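Local coordinates for penicillin-binding protein 2 (Pbp2) (PDB 5LP5) that probably cross-links peptidoglycan as a penicillin-sensitive transpeptidase of cell-wall synthesis and cell shape, and forms a complex with MreC, at residues G54-R59 with F63-E68; R151-N156 with G190-Y195. All blocks are in the same frame, centred on the assembly; numbering follows the deposited sequence.

Interaction 1: residues G54-R59 with F63-E68; sequences GNITDR and FLATNE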
loop_
_atom_site.group_PDB
_atom_site.type_symbol
_atom_site.label_atom_id
_atom_site.label_comp_id
_atom_site.label_asym_id
_atom_site.label_seq_id
_atom_site.Cartn_x
_atom_site.Cartn_y
_atom_site.Cartn_z
ATOM N N GLY A 54 7.516 1.951 0.842
ATOM C CA GLY A 54 7.412 3.421 0.838
ATOM C C GLY A 54 6.680 4.021 -0.353
ATOM O O GLY A 54 6.709 3.478 -1.458
ATOM N N ASN A 55 6.024 5.156 -0.120
ATOM C CA ASN A 55 5.300 5.861 -1.176
ATOM C C ASN A 55 6.251 6.651 -2.051
ATOM O O ASN A 55 7.267 7.165 -1.571
ATOM C CB ASN A 55 4.299 6.852 -0.593
ATOM C CG ASN A 55 3.099 6.186 0.033
ATOM O OD1 ASN A 55 2.774 5.038 -0.255
ATOM N ND2 ASN A 55 2.424 6.920 0.907
ATOM N N ILE A 56 5.898 6.769 -3.328
ATOM C CA ILE A 56 6.629 7.639 -4.240
ATOM C C ILE A 56 5.805 8.891 -4.540
ATOM O O ILE A 56 4.647 8.808 -4.983
ATOM C CB ILE A 56 7.044 6.925 -5.557
ATOM C CG1 ILE A 56 7.979 5.768 -5.242
ATOM C CG2 ILE A 56 7.767 7.883 -6.503
ATOM C CD1 ILE A 56 8.315 4.885 -6.429
ATOM N N THR A 57 6.428 10.045 -4.308
ATOM C CA THR A 57 5.744 11.324 -4.444
ATOM C C THR A 57 6.400 12.256 -5.455
ATOM O O THR A 57 7.619 12.419 -5.499
ATOM C CB THR A 57 5.590 12.070 -3.089
ATOM O OG1 THR A 57 6.751 11.881 -2.265
ATOM C CG2 THR A 57 4.403 11.552 -2.359
ATOM N N ASP A 58 5.534 12.798 -6.301
ATOM C CA ASP A 58 5.700 14.052 -7.054
ATOM C C ASP A 58 6.357 15.229 -6.287
ATOM O O ASP A 58 6.390 15.293 -5.056
ATOM C CB ASP A 58 4.268 14.419 -7.510
ATOM C CG ASP A 58 4.143 15.770 -8.121
ATOM O OD1 ASP A 58 4.067 15.860 -9.353
ATOM O OD2 ASP A 58 4.051 16.740 -7.360
ATOM N N ARG A 59 6.874 16.168 -7.053
ATOM C CA ARG A 59 7.462 17.403 -6.520
ATOM C C ARG A 59 6.617 18.078 -5.451
ATOM O O ARG A 59 7.148 18.621 -4.497
ATOM C CB ARG A 59 7.625 18.367 -7.687
ATOM C CG ARG A 59 8.254 19.679 -7.365
ATOM C CD ARG A 59 8.616 20.391 -8.648
ATOM N NE ARG A 59 9.735 21.271 -8.365
ATOM C CZ ARG A 59 10.992 20.880 -8.241
ATOM N NH1 ARG A 59 11.341 19.613 -8.420
ATOM N NH2 ARG A 59 11.913 21.777 -7.954
ATOM N N PHE A 63 0.562 11.702 -5.224
ATOM C CA PHE A 63 0.900 10.280 -5.272
ATOM C C PHE A 63 1.177 9.779 -6.687
ATOM O O PHE A 63 0.328 9.890 -7.582
ATOM C CB PHE A 63 -0.238 9.443 -4.692
ATOM C CG PHE A 63 -0.375 9.570 -3.221
ATOM C CD1 PHE A 63 -1.298 10.421 -2.679
ATOM C CD2 PHE A 63 0.440 8.842 -2.377
ATOM C CE1 PHE A 63 -1.419 10.549 -1.313
ATOM C CE2 PHE A 63 0.328 8.963 -1.008
ATOM C CZ PHE A 63 -0.605 9.815 -0.475
ATOM N N LEU A 64 2.356 9.193 -6.858
ATOM C CA LEU A 64 2.712 8.505 -8.089
ATOM C C LEU A 64 2.650 6.997 -7.904
ATOM O O LEU A 64 2.186 6.272 -8.806
ATOM C CB LEU A 64 4.111 8.923 -8.536
ATOM C CG LEU A 64 4.244 10.402 -8.896
ATOM C CD1 LEU A 64 5.700 10.828 -9.022
ATOM C CD2 LEU A 64 3.473 10.699 -10.166
ATOM N N ALA A 65 3.119 6.554 -6.733
ATOM C CA ALA A 65 3.162 5.138 -6.357
ATOM C C ALA A 65 2.809 4.957 -4.888
ATOM O O ALA A 65 3.355 5.625 -4.004
ATOM C CB ALA A 65 4.536 4.528 -6.631
ATOM N N THR A 66 1.917 4.009 -4.637
ATOM C CA THR A 66 1.422 3.766 -3.309
ATOM C C THR A 66 0.998 2.309 -3.110
ATOM O O THR A 66 1.191 1.467 -3.986
ATOM C CB THR A 66 0.260 4.723 -3.012
ATOM O OG1 THR A 66 -0.005 4.690 -1.619
ATOM C CG2 THR A 66 -0.992 4.366 -3.790
ATOM N N ASN A 67 0.402 2.018 -1.954
ATOM C CA ASN A 67 -0.054 0.656 -1.617
ATOM C C ASN A 67 -1.569 0.593 -1.316
ATOM O O ASN A 67 -2.119 1.523 -0.757
ATOM C CB ASN A 67 0.725 0.168 -0.406
ATOM C CG ASN A 67 2.219 0.120 -0.643
ATOM O OD1 ASN A 67 2.678 -0.190 -1.745
ATOM N ND2 ASN A 67 2.991 0.393 0.409
ATOM N N GLU A 68 -2.223 -0.503 -1.696
ATOM C CA GLU A 68 -3.661 -0.701 -1.441
ATOM C C GLU A 68 -3.885 -1.897 -0.550
ATOM O O GLU A 68 -3.380 -2.984 -0.821
ATOM C CB GLU A 68 -4.453 -0.910 -2.723
ATOM C CG GLU A 68 -4.916 0.384 -3.351
ATOM C CD GLU A 68 -5.964 0.177 -4.431
ATOM O OE1 GLU A 68 -6.376 -0.981 -4.673
ATOM O OE2 GLU A 68 -6.395 1.190 -5.020
#
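Ile56 and Ala65 form an antiparallel hydrogen-bonded pair, with Ile56 N donating to Ala65 O at 2.9 Å, while one step along Thr57 stands opposite Phe63 as a non-hydrogen-bonded pair. The register slips by a residue between the two pairs, because Leu64 and Ala65 both face Ile56. Two donors therefore share one carbonyl: Ile56 O takes Leu64 N at 3.0 Å and Ala65 N at 3.2 Å, each bond fairly straight. This is a classic beta bulge, set in the beta hairpin of strand 56-57 and strand 63-76, within the N-terminal region that carries the PBP dimerisation family sequence. Strand 56-57 is also bordered in parallel by 231-232, and Thr57 OG1 bonds to Leu231 O.

On one face of the hairpin, the methyl of Ala65 packs against Ile56, CB to CB 3.6 Å, with Ile56 CD1 reaching over the same methyl; Leu163 of helix 160-163 adds to this apolar patch. Leu64 points toward the facing segment and lays its CD1 methyl against Asp58 N.

Asn55 has two neighbours across the contact, the Thr66 hydroxyl and the Phe63 ring. Its amide lies beside the Thr66 hydroxyl, and Thr66 OG1 donates to Asn55 OD1 over 3.1 Å, approaching from well above the carbonyl plane. That hydroxyl is anti to the backbone N of Thr66 (chi1 -167°), which brings it alongside the amide. Asn55 ND2 meets the edge of the Phe63 ring, 3.5 Å from CE2 and near the ring plane, with the amide turned almost perpendicular to the ring.

Interaction 2: residues R151-N156 with G190-Y195; sequences RYYPNN and GIEKEY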
loop_
_atom_site.group_PDB
_atom_site.type_symbol
_atom_site.label_atom_id
_atom_site.label_comp_id
_atom_site.label_asym_id
_atom_site.label_seq_id
_atom_site.Cartn_x
_atom_site.Cartn_y
_atom_site.Cartn_z
ATOM N N ARG A 151 0.783 -3.189 -4.613
ATOM C CA ARG A 151 1.270 -1.909 -5.097
ATOM C C ARG A 151 0.214 -1.313 -6.009
ATOM O O ARG A 151 -0.565 -2.029 -6.658
ATOM C CB ARG A 151 2.593 -2.090 -5.849
ATOM C CG ARG A 151 3.432 -0.822 -6.028
ATOM C CD ARG A 151 3.994 -0.315 -4.698
ATOM N NE ARG A 151 5.127 0.611 -4.857
ATOM C CZ ARG A 151 5.578 1.426 -3.901
ATOM N NH1 ARG A 151 5.020 1.426 -2.698
ATOM N NH2 ARG A 151 6.597 2.245 -4.135
ATOM N N TYR A 152 0.181 0.012 -6.050
ATOM C CA TYR A 152 -0.812 0.740 -6.841
ATOM C C TYR A 152 -0.262 2.053 -7.401
ATOM O O TYR A 152 0.256 2.887 -6.669
ATOM C CB TYR A 152 -2.052 1.015 -5.992
ATOM C CG TYR A 152 -3.163 1.710 -6.744
ATOM C CD1 TYR A 152 -3.864 1.061 -7.768
ATOM C CD2 TYR A 152 -3.505 3.015 -6.443
ATOM C CE1 TYR A 152 -4.869 1.707 -8.470
ATOM C CE2 TYR A 152 -4.516 3.662 -7.117
ATOM C CZ TYR A 152 -5.194 3.015 -8.128
ATOM O OH TYR A 152 -6.181 3.697 -8.796
ATOM N N TYR A 153 -0.408 2.225 -8.709
ATOM C CA TYR A 153 0.055 3.409 -9.424
ATOM C C TYR A 153 -1.199 4.163 -9.866
ATOM O O TYR A 153 -1.855 3.787 -10.839
ATOM C CB TYR A 153 0.960 3.000 -10.604
ATOM C CG TYR A 153 2.126 2.139 -10.149
ATOM C CD1 TYR A 153 3.337 2.702 -9.820
ATOM C CD2 TYR A 153 1.989 0.754 -9.991
ATOM C CE1 TYR A 153 4.400 1.919 -9.375
ATOM C CE2 TYR A 153 3.044 -0.033 -9.541
ATOM C CZ TYR A 153 4.242 0.557 -9.235
ATOM O OH TYR A 153 5.289 -0.192 -8.788
ATOM N N PRO A 154 -1.565 5.212 -9.112
ATOM C CA PRO A 154 -2.805 5.936 -9.348
ATOM C C PRO A 154 -2.931 6.450 -10.760
ATOM O O PRO A 154 -4.010 6.365 -11.350
ATOM C CB PRO A 154 -2.744 7.118 -8.380
ATOM C CG PRO A 154 -1.431 7.059 -7.721
ATOM C CD PRO A 154 -0.856 5.707 -7.927
ATOM N N ASN A 155 -1.844 6.960 -11.318
ATOM C CA ASN A 155 -1.932 7.555 -12.654
ATOM C C ASN A 155 -1.706 6.579 -13.803
ATOM O O ASN A 155 -1.611 6.982 -14.952
ATOM C CB ASN A 155 -0.971 8.729 -12.757
ATOM C CG ASN A 155 -1.238 9.759 -11.707
ATOM O OD1 ASN A 155 -1.912 10.748 -11.954
ATOM N ND2 ASN A 155 -0.739 9.520 -10.527
ATOM N N ASN A 156 -1.640 5.296 -13.491
ATOM C CA ASN A 156 -1.474 4.258 -14.499
ATOM C C ASN A 156 -0.198 4.323 -15.331
ATOM O O ASN A 156 0.839 3.827 -14.884
ATOM C CB ASN A 156 -2.718 4.181 -15.377
ATOM C CG ASN A 156 -3.898 3.630 -14.618
ATOM O OD1 ASN A 156 -3.944 2.453 -14.265
ATOM N ND2 ASN A 156 -4.822 4.493 -14.304
ATOM N N GLY A 190 13.261 0.836 -13.358
ATOM C CA GLY A 190 13.263 2.243 -12.983
ATOM C C GLY A 190 13.476 2.542 -11.512
ATOM O O GLY A 190 14.246 1.854 -10.829
ATOM N N ILE A 191 12.789 3.578 -11.032
ATOM C CA ILE A 191 12.954 4.078 -9.663
ATOM C C ILE A 191 12.639 3.018 -8.610
ATOM O O ILE A 191 13.325 2.939 -7.592
ATOM C CB ILE A 191 12.093 5.345 -9.439
ATOM C CG1 ILE A 191 12.702 6.520 -10.195
ATOM C CG2 ILE A 191 11.959 5.711 -7.968
ATOM C CD1 ILE A 191 13.972 7.076 -9.609
ATOM N N GLU A 192 11.612 2.210 -8.845
ATOM C CA GLU A 192 11.280 1.146 -7.904
ATOM C C GLU A 192 12.485 0.248 -7.709
ATOM O O GLU A 192 12.700 -0.290 -6.630
ATOM C CB GLU A 192 10.135 0.304 -8.425
ATOM C CG GLU A 192 8.785 0.989 -8.409
ATOM C CD GLU A 192 8.090 0.943 -7.051
ATOM O OE1 GLU A 192 8.806 0.821 -6.025
ATOM O OE2 GLU A 192 6.824 1.040 -7.009
ATOM N N LYS A 193 13.250 0.059 -8.778
ATOM C CA LYS A 193 14.448 -0.743 -8.710
ATOM C C LYS A 193 15.626 0.069 -8.178
ATOM O O LYS A 193 16.298 -0.354 -7.260
ATOM C CB LYS A 193 14.794 -1.314 -10.070
ATOM C CG LYS A 193 15.804 -2.428 -9.943
ATOM C CD LYS A 193 16.452 -2.818 -11.233
ATOM C CE LYS A 193 17.727 -3.574 -10.906
ATOM N NZ LYS A 193 18.280 -4.224 -12.111
ATOM N N GLU A 194 15.870 1.242 -8.748
ATOM C CA GLU A 194 17.035 2.030 -8.362
ATOM C C GLU A 194 17.014 2.310 -6.850
ATOM O O GLU A 194 18.041 2.212 -6.180
ATOM C CB GLU A 194 17.110 3.327 -9.181
ATOM C CG GLU A 194 18.337 4.208 -8.915
ATOM C CD GLU A 194 19.598 3.787 -9.629
ATOM O OE1 GLU A 194 19.544 2.923 -10.517
ATOM O OE2 GLU A 194 20.655 4.354 -9.319
ATOM N N TYR A 195 15.844 2.613 -6.305
ATOM C CA TYR A 195 15.749 2.982 -4.901
ATOM C C TYR A 195 15.045 1.909 -4.086
ATOM O O TYR A 195 14.327 2.219 -3.125
ATOM C CB TYR A 195 15.075 4.362 -4.757
ATOM C CG TYR A 195 15.976 5.513 -5.192
ATOM C CD1 TYR A 195 15.822 6.115 -6.436
ATOM C CD2 TYR A 195 17.000 5.976 -4.359
ATOM C CE1 TYR A 195 16.653 7.146 -6.830
ATOM C CE2 TYR A 195 17.819 7.008 -4.748
ATOM C CZ TYR A 195 17.645 7.584 -5.984
ATOM O OH TYR A 195 18.464 8.621 -6.386
#
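Glu192 reaches from its helix to meet Arg151 and Tyr153, and one carboxylate oxygen, OE2, receives most of the grip. Arg151 approaches side-on: NE donates to Glu192 OE2 at 2.8 Å through the syn lone pair, and NH2 adds a more bent bond of 3.1 Å to the same oxygen. Both bonds lie in the guanidinium plane, though the carboxylate is twisted 51° from it. A weak bond of 3.2 Å joins Arg151 NH2 to Glu192 OE1, and the salt bridge is extended by Arg53, whose NH2 pairs with OE1.

Tyr153 supplies the third donor to OE2. Its OH lies 2.7 Å from Glu192 OE2 on the anti side, somewhat out of the carboxylate plane, and the ring stands nearly perpendicular to the carboxylate. Three donors on one buried oxygen, with Arg53 at the other, restrict how the carboxylate can turn and would be expected to favour its ionised form. A bend at chi2 (-82° in Glu192, 68° in Arg151) goes with the two chains meeting from opposite directions.

The contact joins the end of strand 144-152 and the turn after it, a type I beta turn from Tyr153 to Asn156, to helix 190-194. Backbone bonds from Ile191 to Val162 and from Glu192 to Leu163 tie that helix to helix 160-163, while Ile56 of strand 56-57 touches both Arg151 and Glu192.

How the interactions relate
The centres of interactions 1 and 2 are about 8 Å apart, and both contacts reach one sheet, in which strands 63-76 and 144-152 are antiparallel neighbours. Thr66 O lies 2.7 Å from Tyr152 N, a probable backbone hydrogen bond between these strands. Arg151 connects the two sites: one end of its guanidinium serves interaction 2, while NH1 probably bonds to Gly54 O at 2.9 Å and also to Asn67 OD1. Ala65 packs against both Arg151 and Tyr153. Helix 190-194 is thereby fastened to the bulged hairpin through a buried charged group, within the region assigned to the dimerisation family.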